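Local structure of GDSL-like protein (Roseburia intestinalis L1-82, 6HFZ) at residues L138-V143 and P165-Q170; K6-I11 and I206-D211; F107-D112 and N142-N147. The protein removes acetyl groups from acetylated beta-mannans as a two-domain carbohydrate esterase of the GDSL (SGNH hydrolase) family. All blocks are in the same frame, centred on the assembly; numbering follows the deposited sequence.

Contact 1 (L138-V143 and P165-Q170); sequences LLVHNV and PAVSMQ
The beta-alpha-beta unit of the SGNH hydrolase sheet pairs L139, V140 and H141 with A166, V167 and S168 as parallel neighbours, helix 152-161 making the crossover. The ladder has four backbone bonds: L139 N to P165 O, V167 N to L139 O (2.9 Å), H141 N to V167 O (2.8 Å) and, just past the second strand, M169 N to H141 O. The last is almost straight, 176° at the hydrogen. On the face turned to helix 152-161, L139 CB meets A166 CB, and the H141 ring leans back along the neighbouring strand until its NE2 lies 3.7 Å from A166 CB, while ND1 bonds S108. On the other face, under helix 196-215, V140 and V167 point the same way and touch through their CG2 methyls at 3.9 Å. Selenomethionine M169 bends at chi2 and chi3, bringing its CE to V140 CG1 (4.1 Å). Beyond the strands, V143 crosses Q170 at about a right angle, CG2 against CG. The hydroxyl of S168 closes an ST turn, OG accepting from Q170 N at 3.0 Å while also bonding Q152.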
loop_
_atom_site.group_PDB
_atom_site.type_symbol
_atom_site.label_atom_id
_atom_site.label_comp_id
_atom_site.label_asym_id
_atom_site.label_seq_id
_atom_site.Cartn_x
_atom_site.Cartn_y
_atom_site.Cartn_z
ATOM N N LEU A 138 -2.917 -12.250 -6.152
ATOM C CA LEU A 138 -3.023 -11.732 -7.508
ATOM C C LEU A 138 -2.523 -10.279 -7.503
ATOM O O LEU A 138 -3.032 -9.446 -6.697
ATOM C CB LEU A 138 -4.484 -11.809 -7.951
ATOM C CG LEU A 138 -4.841 -11.095 -9.251
ATOM C CD1 LEU A 138 -4.152 -11.796 -10.396
ATOM C CD2 LEU A 138 -6.354 -11.069 -9.429
ATOM N N LEU A 139 -1.570 -9.964 -8.375
ATOM C CA LEU A 139 -1.066 -8.596 -8.457
ATOM C C LEU A 139 -1.932 -7.833 -9.460
ATOM O O LEU A 139 -2.316 -8.370 -10.531
ATOM C CB LEU A 139 0.411 -8.587 -8.860
ATOM C CG LEU A 139 1.354 -9.441 -8.021
ATOM C CD1 LEU A 139 2.780 -9.176 -8.399
ATOM C CD2 LEU A 139 1.203 -9.201 -6.530
ATOM N N VAL A 140 -2.300 -6.595 -9.108
ATOM C CA VAL A 140 -3.044 -5.777 -10.037
ATOM C C VAL A 140 -2.257 -4.488 -10.310
ATOM O O VAL A 140 -1.826 -3.788 -9.397
ATOM C CB VAL A 140 -4.457 -5.474 -9.490
ATOM C CG1 VAL A 140 -5.170 -4.404 -10.302
ATOM C CG2 VAL A 140 -5.324 -6.729 -9.412
ATOM N N HIS A 141 -2.056 -4.167 -11.588
ATOM C CA HIS A 141 -1.282 -2.992 -12.010
ATOM C C HIS A 141 -2.199 -1.953 -12.669
ATOM O O HIS A 141 -2.584 -2.136 -13.827
ATOM C CB HIS A 141 -0.175 -3.395 -13.021
ATOM C CG HIS A 141 0.706 -4.546 -12.632
ATOM N ND1 HIS A 141 1.529 -4.509 -11.512
ATOM C CD2 HIS A 141 0.882 -5.772 -13.173
ATOM C CE1 HIS A 141 2.168 -5.674 -11.396
ATOM N NE2 HIS A 141 1.806 -6.446 -12.393
ATOM N N ASN A 142 -2.531 -0.865 -11.946
ATOM C CA ASN A 142 -3.243 0.288 -12.506
ATOM C C ASN A 142 -2.239 1.101 -13.331
ATOM O O ASN A 142 -1.060 0.677 -13.468
ATOM C CB ASN A 142 -3.940 1.062 -11.394
ATOM C CG ASN A 142 -5.258 0.405 -11.022
ATOM O OD1 ASN A 142 -6.124 0.251 -11.880
ATOM N ND2 ASN A 142 -5.401 -0.040 -9.783
ATOM N N VAL A 143 -2.717 2.174 -13.963
ATOM C CA VAL A 143 -1.880 2.967 -14.846
ATOM C C VAL A 143 -2.296 4.443 -14.708
ATOM O O VAL A 143 -3.474 4.746 -14.468
ATOM C CB VAL A 143 -2.028 2.425 -16.290
ATOM C CG1 VAL A 143 -3.435 2.710 -16.827
ATOM C CG2 VAL A 143 -0.971 2.957 -17.244
ATOM N N PRO A 165 0.255 -14.749 -10.457
ATOM C CA PRO A 165 -0.630 -14.173 -11.471
ATOM C C PRO A 165 -0.691 -12.652 -11.335
ATOM O O PRO A 165 -0.653 -12.140 -10.214
ATOM C CB PRO A 165 -1.990 -14.822 -11.222
ATOM C CG PRO A 165 -1.920 -15.410 -9.826
ATOM C CD PRO A 165 -0.448 -15.621 -9.514
ATOM N N ALA A 166 -0.796 -11.953 -12.484
ATOM C CA ALA A 166 -0.809 -10.503 -12.484
ATOM C C ALA A 166 -1.662 -10.011 -13.650
ATOM O O ALA A 166 -1.529 -10.559 -14.783
ATOM C CB ALA A 166 0.575 -9.979 -12.642
ATOM N N VAL A 167 -2.447 -8.965 -13.401
ATOM C CA VAL A 167 -3.199 -8.348 -14.455
ATOM C C VAL A 167 -2.895 -6.846 -14.509
ATOM O O VAL A 167 -2.614 -6.214 -13.451
ATOM C CB VAL A 167 -4.707 -8.633 -14.337
ATOM C CG1 VAL A 167 -5.000 -10.117 -14.515
ATOM C CG2 VAL A 167 -5.310 -8.118 -13.047
ATOM N N SER A 168 -3.060 -6.265 -15.707
ATOM C CA SER A 168 -2.616 -4.890 -15.978
ATOM C C SER A 168 -3.646 -4.074 -16.740
ATOM O O SER A 168 -4.185 -4.539 -17.736
ATOM C CB SER A 168 -1.308 -4.901 -16.718
ATOM O OG SER A 168 -0.919 -3.591 -17.093
HETATM N N MSE A 169 -3.816 -2.802 -16.323
HETATM C CA MSE A 169 -4.589 -1.803 -17.062
HETATM C C MSE A 169 -3.737 -1.069 -18.097
HETATM O O MSE A 169 -4.262 -0.438 -19.020
HETATM C CB MSE A 169 -5.241 -0.792 -16.112
HETATM C CG MSE A 169 -5.879 -1.473 -14.888
HETATM SE SE MSE A 169 -7.181 -2.855 -15.433
HETATM C CE MSE A 169 -6.570 -4.220 -14.189
ATOM N N GLN A 170 -2.411 -1.168 -17.959
ATOM C CA GLN A 170 -1.491 -0.473 -18.861
ATOM C C GLN A 170 -1.586 -1.042 -20.284
ATOM O O GLN A 170 -1.346 -0.308 -21.252
ATOM C CB GLN A 170 -0.069 -0.574 -18.311
ATOM C CG GLN A 170 1.009 0.249 -18.997
ATOM C CD GLN A 170 2.367 0.183 -18.334
ATOM O OE1 GLN A 170 2.938 -0.897 -18.204
ATOM N NE2 GLN A 170 2.956 1.332 -17.983
#

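Contact 2 (K6-I11 and I206-D211); sequences KYENGI and ITYFLD
Y7 lays its CB over the centre of the Y208 ring, a CH-pi contact only 10° off the ring normal and 3.5 Å from the centroid. This is the tight part of the join between the N-terminal 3-10 turn 7-10 and helix 196-215. With chi1 at 177°, opposite the backbone N, the Y208 ring reaches out from the helix, one face against Y7 CB. The two tyrosine rings themselves are slid apart, with planes at 30° and centroids 5.4 Å from each other, and so barely overlap; the Y7 hydroxyl goes on to S204. Toward the interior, I11, leading into edge strand 11-13, sets CG1 3.8 Å from the CD1 of buried F209, the two side chains crossing at about a right angle. I11 CD1 only grazes the edge of the Y208 ring, 4.3 Å from Y208 CE2. The solvent side is looser and polar: exposed E8 bends at chi2 to bring OE2 to the edge of the Y208 ring, where the phenol OH donates to its anti lone pair at 2.7 Å. K212 NZ forms a salt bridge with the same E8 OE2. With a phenol and an ammonium group sharing OE2, the carboxylate probably stays ionised.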
loop_
_atom_site.group_PDB
_atom_site.type_symbol
_atom_site.label_atom_id
_atom_site.label_comp_id
_atom_site.label_asym_id
_atom_site.label_seq_id
_atom_site.Cartn_x
_atom_site.Cartn_y
_atom_site.Cartn_z
ATOM N N LYS A 6 -8.910 -5.394 -25.442
ATOM C CA LYS A 6 -8.300 -6.677 -25.730
ATOM C C LYS A 6 -7.989 -7.371 -24.409
ATOM O O LYS A 6 -6.931 -7.175 -23.880
ATOM C CB LYS A 6 -7.041 -6.475 -26.572
ATOM C CG LYS A 6 -7.318 -5.654 -27.826
ATOM C CD LYS A 6 -6.217 -5.644 -28.854
ATOM C CE LYS A 6 -6.175 -4.343 -29.637
ATOM N NZ LYS A 6 -7.508 -3.899 -30.114
ATOM N N TYR A 7 -8.939 -8.171 -23.897
ATOM C CA TYR A 7 -8.888 -8.668 -22.509
ATOM C C TYR A 7 -7.697 -9.608 -22.290
ATOM O O TYR A 7 -7.048 -9.581 -21.235
ATOM C CB TYR A 7 -10.221 -9.310 -22.133
ATOM C CG TYR A 7 -11.212 -8.282 -21.671
ATOM C CD1 TYR A 7 -11.164 -7.804 -20.376
ATOM C CD2 TYR A 7 -12.080 -7.652 -22.547
ATOM C CE1 TYR A 7 -12.037 -6.837 -19.924
ATOM C CE2 TYR A 7 -12.952 -6.657 -22.110
ATOM C CZ TYR A 7 -12.916 -6.232 -20.797
ATOM O OH TYR A 7 -13.767 -5.268 -20.338
ATOM N N GLU A 8 -7.349 -10.410 -23.299
ATOM C CA GLU A 8 -6.153 -11.307 -23.150
ATOM C C GLU A 8 -4.868 -10.500 -22.830
ATOM O O GLU A 8 -3.953 -10.973 -22.133
ATOM C CB GLU A 8 -5.978 -12.142 -24.427
ATOM C CG GLU A 8 -6.940 -13.305 -24.486
ATOM C CD GLU A 8 -6.597 -14.404 -23.490
ATOM O OE1 GLU A 8 -5.403 -14.731 -23.366
ATOM O OE2 GLU A 8 -7.521 -14.904 -22.824
ATOM N N ASN A 9 -4.767 -9.280 -23.359
ATOM C CA ASN A 9 -3.579 -8.436 -23.157
ATOM C C ASN A 9 -3.496 -7.939 -21.704
ATOM O O ASN A 9 -2.472 -7.366 -21.320
ATOM C CB ASN A 9 -3.504 -7.258 -24.119
ATOM C CG ASN A 9 -3.242 -7.693 -25.545
ATOM O OD1 ASN A 9 -2.796 -8.821 -25.779
ATOM N ND2 ASN A 9 -3.495 -6.814 -26.499
ATOM N N GLY A 10 -4.551 -8.192 -20.927
ATOM C CA GLY A 10 -4.580 -7.841 -19.487
ATOM C C GLY A 10 -3.769 -8.817 -18.640
ATOM O O GLY A 10 -3.449 -8.516 -17.500
ATOM N N ILE A 11 -3.470 -10.025 -19.160
ATOM C CA ILE A 11 -2.756 -11.020 -18.351
ATOM C C ILE A 11 -1.260 -10.765 -18.499
ATOM O O ILE A 11 -0.655 -11.145 -19.470
ATOM C CB ILE A 11 -3.173 -12.456 -18.727
ATOM C CG1 ILE A 11 -4.685 -12.633 -18.624
ATOM C CG2 ILE A 11 -2.403 -13.481 -17.883
ATOM C CD1 ILE A 11 -5.236 -13.784 -19.426
ATOM N N ILE A 206 -10.039 -7.799 -14.311
ATOM C CA ILE A 206 -9.683 -8.746 -13.296
ATOM C C ILE A 206 -10.601 -9.971 -13.415
ATOM O O ILE A 206 -10.126 -11.108 -13.354
ATOM C CB ILE A 206 -9.771 -8.113 -11.903
ATOM C CG1 ILE A 206 -8.732 -6.998 -11.736
ATOM C CG2 ILE A 206 -9.619 -9.194 -10.850
ATOM C CD1 ILE A 206 -9.019 -6.030 -10.583
ATOM N N THR A 207 -11.900 -9.737 -13.571
ATOM C CA THR A 207 -12.882 -10.863 -13.579
ATOM C C THR A 207 -12.712 -11.713 -14.865
ATOM O O THR A 207 -12.963 -12.914 -14.835
ATOM C CB THR A 207 -14.306 -10.386 -13.283
ATOM O OG1 THR A 207 -14.742 -9.506 -14.310
ATOM C CG2 THR A 207 -14.459 -9.670 -11.958
ATOM N N TYR A 208 -12.312 -11.101 -15.995
ATOM C CA TYR A 208 -11.961 -11.845 -17.203
ATOM C C TYR A 208 -10.976 -12.973 -16.865
ATOM O O TYR A 208 -11.145 -14.158 -17.243
ATOM C CB TYR A 208 -11.336 -10.925 -18.253
ATOM C CG TYR A 208 -10.899 -11.681 -19.471
ATOM C CD1 TYR A 208 -11.826 -11.931 -20.469
ATOM C CD2 TYR A 208 -9.607 -12.152 -19.644
ATOM C CE1 TYR A 208 -11.482 -12.644 -21.599
ATOM C CE2 TYR A 208 -9.247 -12.864 -20.780
ATOM C CZ TYR A 208 -10.202 -13.123 -21.746
ATOM O OH TYR A 208 -9.942 -13.808 -22.891
ATOM N N PHE A 209 -9.942 -12.622 -16.089
ATOM C CA PHE A 209 -8.904 -13.554 -15.722
ATOM C C PHE A 209 -9.469 -14.582 -14.734
ATOM O O PHE A 209 -9.223 -15.772 -14.906
ATOM C CB PHE A 209 -7.693 -12.816 -15.136
ATOM C CG PHE A 209 -6.610 -13.718 -14.603
ATOM C CD1 PHE A 209 -5.788 -14.403 -15.486
ATOM C CD2 PHE A 209 -6.435 -13.892 -13.245
ATOM C CE1 PHE A 209 -4.807 -15.258 -15.009
ATOM C CE2 PHE A 209 -5.440 -14.733 -12.769
ATOM C CZ PHE A 209 -4.610 -15.376 -13.655
ATOM N N LEU A 210 -10.221 -14.119 -13.713
ATOM C CA LEU A 210 -10.737 -15.045 -12.672
ATOM C C LEU A 210 -11.619 -16.091 -13.386
ATOM O O LEU A 210 -11.531 -17.276 -13.138
ATOM C CB LEU A 210 -11.508 -14.282 -11.591
ATOM C CG LEU A 210 -10.640 -13.422 -10.680
ATOM C CD1 LEU A 210 -11.463 -12.749 -9.622
ATOM C CD2 LEU A 210 -9.533 -14.262 -10.068
ATOM N N ASP A 211 -12.402 -15.629 -14.366
ATOM C CA ASP A 211 -13.307 -16.576 -15.111
ATOM C C ASP A 211 -12.472 -17.592 -15.908
ATOM O O ASP A 211 -12.824 -18.774 -15.999
ATOM C CB ASP A 211 -14.301 -15.790 -15.974
ATOM C CG ASP A 211 -15.567 -15.414 -15.224
ATOM O OD1 ASP A 211 -16.060 -16.247 -14.433
ATOM O OD2 ASP A 211 -16.055 -14.317 -15.422
#

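Contact 3 (F107-D112 and N142-N147); sequences FSVNDD and NVFYNN. With ACT (acetate ion), chain E.
V109 wedges its branched side chain between the backbone after N142 and the ring of F144. CG1 lies 3.5 Å from both N142 C and V143 N, CG2 rests 3.8 Å from N142 CB, and CB approaches F144 CE2 at 3.7 Å, obliquely to the ring. The valine is placed by its first torsion (chi1 -70°), with CG1 opposite the carbonyl carbon and CG2 in the tight position between N and C. I42 and L192 also pack on V109. A water joins the two loops, accepting from S108 N and N142 N at 2.9 Å each. These loops follow strands 102-106 and 136-141 at the C-terminal ends of the sheet's parallel strands in the SGNH hydrolase fold, where the family builds its active site; S41, H193 and D190 probably form the Ser-His-Asp triad. N110 does not touch 142-147; its ND2 donates to OXT of an acetate ion, probably from the crystallisation liquor, at 2.7 Å and 165°. The acetate is also held by H193 and by the backbone N of S41 and G81, consistent with an oxyanion-hole role for N110, as in relatives. Exchanging N110 for a leucine would probably leave OXT without the side-chain amide donor and the acetate less firmly held. F107 O accepts from the backbone N of both N110 and D111, within the turn that carries N110.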
loop_
_atom_site.group_PDB
_atom_site.type_symbol
_atom_site.label_atom_id
_atom_site.label_comp_id
_atom_site.label_asym_id
_atom_site.label_seq_id
_atom_site.Cartn_x
_atom_site.Cartn_y
_atom_site.Cartn_z
ATOM N N PHE A 107 -0.375 -1.596 -5.921
ATOM C CA PHE A 107 0.481 -0.466 -5.542
ATOM C C PHE A 107 1.220 0.127 -6.757
ATOM O O PHE A 107 2.121 0.939 -6.596
ATOM C CB PHE A 107 1.493 -0.876 -4.463
ATOM C CG PHE A 107 0.924 -0.990 -3.075
ATOM C CD1 PHE A 107 0.389 0.133 -2.430
ATOM C CD2 PHE A 107 0.859 -2.212 -2.430
ATOM C CE1 PHE A 107 -0.102 0.043 -1.131
ATOM C CE2 PHE A 107 0.270 -2.309 -1.169
ATOM C CZ PHE A 107 -0.161 -1.182 -0.505
ATOM N N SER A 108 0.899 -0.334 -7.978
ATOM C CA SER A 108 1.691 0.044 -9.167
ATOM C C SER A 108 1.493 1.495 -9.644
ATOM O O SER A 108 2.268 1.921 -10.534
ATOM C CB SER A 108 1.477 -0.964 -10.305
ATOM O OG SER A 108 1.715 -2.283 -9.820
ATOM N N VAL A 109 0.545 2.282 -9.077
ATOM C CA VAL A 109 0.518 3.717 -9.348
ATOM C C VAL A 109 0.682 4.503 -8.044
ATOM O O VAL A 109 0.318 5.722 -7.961
ATOM C CB VAL A 109 -0.739 4.156 -10.109
ATOM C CG1 VAL A 109 -0.717 3.639 -11.552
ATOM C CG2 VAL A 109 -2.039 3.754 -9.427
ATOM N N ASN A 110 1.229 3.857 -7.023
ATOM C CA ASN A 110 1.595 4.521 -5.779
ATOM C C ASN A 110 3.120 4.494 -5.627
ATOM O O ASN A 110 3.769 5.543 -5.493
ATOM C CB ASN A 110 0.940 3.858 -4.563
ATOM C CG ASN A 110 -0.539 4.151 -4.468
ATOM O OD1 ASN A 110 -1.363 3.328 -4.875
ATOM N ND2 ASN A 110 -0.875 5.366 -4.034
ATOM N N ASP A 111 3.680 3.289 -5.701
ATOM C CA ASP A 111 5.121 3.065 -5.763
ATOM C C ASP A 111 5.662 3.813 -6.987
ATOM O O ASP A 111 5.036 3.793 -8.035
ATOM C CB ASP A 111 5.486 1.589 -5.926
ATOM C CG ASP A 111 5.211 0.740 -4.697
ATOM O OD1 ASP A 111 4.442 1.222 -3.800
ATOM O OD2 ASP A 111 5.761 -0.372 -4.628
ATOM N N ASP A 112 6.837 4.449 -6.852
ATOM C CA ASP A 112 7.616 4.902 -8.026
ATOM C C ASP A 112 8.311 3.678 -8.639
ATOM O O ASP A 112 8.487 2.652 -7.960
ATOM C CB ASP A 112 8.664 5.954 -7.647
ATOM C CG ASP A 112 8.088 7.271 -7.135
ATOM O OD1 ASP A 112 7.031 7.687 -7.650
ATOM O OD2 ASP A 112 8.724 7.868 -6.228
ATOM N N ASN A 142 -2.531 -0.865 -11.946
ATOM C CA ASN A 142 -3.243 0.288 -12.506
ATOM C C ASN A 142 -2.239 1.101 -13.331
ATOM O O ASN A 142 -1.060 0.677 -13.468
ATOM C CB ASN A 142 -3.940 1.062 -11.394
ATOM C CG ASN A 142 -5.258 0.405 -11.022
ATOM O OD1 ASN A 142 -6.124 0.251 -11.880
ATOM N ND2 ASN A 142 -5.401 -0.040 -9.783
ATOM N N VAL A 143 -2.717 2.174 -13.963
ATOM C CA VAL A 143 -1.880 2.967 -14.846
ATOM C C VAL A 143 -2.296 4.443 -14.708
ATOM O O VAL A 143 -3.474 4.746 -14.468
ATOM C CB VAL A 143 -2.028 2.425 -16.290
ATOM C CG1 VAL A 143 -3.435 2.710 -16.827
ATOM C CG2 VAL A 143 -0.971 2.957 -17.244
ATOM N N PHE A 144 -1.353 5.364 -14.938
ATOM C CA PHE A 144 -1.616 6.774 -15.085
ATOM C C PHE A 144 -2.149 7.016 -16.509
ATOM O O PHE A 144 -1.508 6.597 -17.462
ATOM C CB PHE A 144 -0.320 7.557 -14.865
ATOM C CG PHE A 144 0.032 7.783 -13.424
ATOM C CD1 PHE A 144 -0.476 8.889 -12.761
ATOM C CD2 PHE A 144 0.820 6.882 -12.732
ATOM C CE1 PHE A 144 -0.145 9.126 -11.441
ATOM C CE2 PHE A 144 1.129 7.112 -11.399
ATOM C CZ PHE A 144 0.639 8.224 -10.763
ATOM N N TYR A 145 -3.287 7.721 -16.653
ATOM C CA TYR A 145 -3.911 7.912 -17.986
ATOM C C TYR A 145 -3.384 9.167 -18.709
ATOM O O TYR A 145 -3.711 9.378 -19.906
ATOM C CB TYR A 145 -5.434 7.854 -17.875
ATOM C CG TYR A 145 -5.933 6.491 -17.495
ATOM C CD1 TYR A 145 -5.934 5.460 -18.412
ATOM C CD2 TYR A 145 -6.245 6.179 -16.178
ATOM C CE1 TYR A 145 -6.335 4.173 -18.067
ATOM C CE2 TYR A 145 -6.603 4.895 -15.812
ATOM C CZ TYR A 145 -6.647 3.883 -16.757
ATOM O OH TYR A 145 -7.008 2.598 -16.406
ATOM N N ASN A 146 -2.642 10.013 -18.001
ATOM C CA ASN A 146 -2.067 11.203 -18.616
ATOM C C ASN A 146 -0.878 10.832 -19.513
ATOM O O ASN A 146 -0.667 11.508 -20.543
ATOM C CB ASN A 146 -1.589 12.234 -17.605
ATOM C CG ASN A 146 -0.668 11.649 -16.565
ATOM O OD1 ASN A 146 -1.013 10.664 -15.935
ATOM N ND2 ASN A 146 0.500 12.245 -16.356
ATOM N N ASN A 147 -0.135 9.792 -19.133
ATOM C CA ASN A 147 1.108 9.431 -19.864
ATOM C C ASN A 147 1.354 7.928 -20.044
ATOM O O ASN A 147 2.403 7.575 -20.609
ATOM C CB ASN A 147 2.303 10.107 -19.182
ATOM C CG ASN A 147 2.499 9.616 -17.776
ATOM O OD1 ASN A 147 1.806 8.708 -17.342
ATOM N ND2 ASN A 147 3.415 10.223 -17.060
HETATM C C ACT E . -3.588 7.024 -4.720
HETATM O O ACT E . -3.915 8.251 -4.741
HETATM O OXT ACT E . -3.358 6.404 -3.677
HETATM C CH3 ACT E . -3.445 6.237 -5.982
HETATM O O HOH W 1 -1.656 -1.022 -9.134
#

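How the contacts relate
All three contacts belong to the SGNH hydrolase domain, along one sheet, from edge strand 11-13 through 166-168 and 136-141 to 102-106. Contacts 1 and 2 have centres 10 Å apart and are joined by a probable backbone bond, S168 N to G10 O (2.9 Å), and by V167 against I206 of helix 196-215. Contact 3, also centred 10 Å from contact 1, continues from strand 136-141, shares N142 and V143 with it, and is linked to it through H141 and S108. Contacts 2 and 3 do not touch, their centres about 19 Å apart. Contact 2 closes a long chain loop that holds both others; across the sheet the contacts run from the N-terminal edge strand to the loops beside the probable active site.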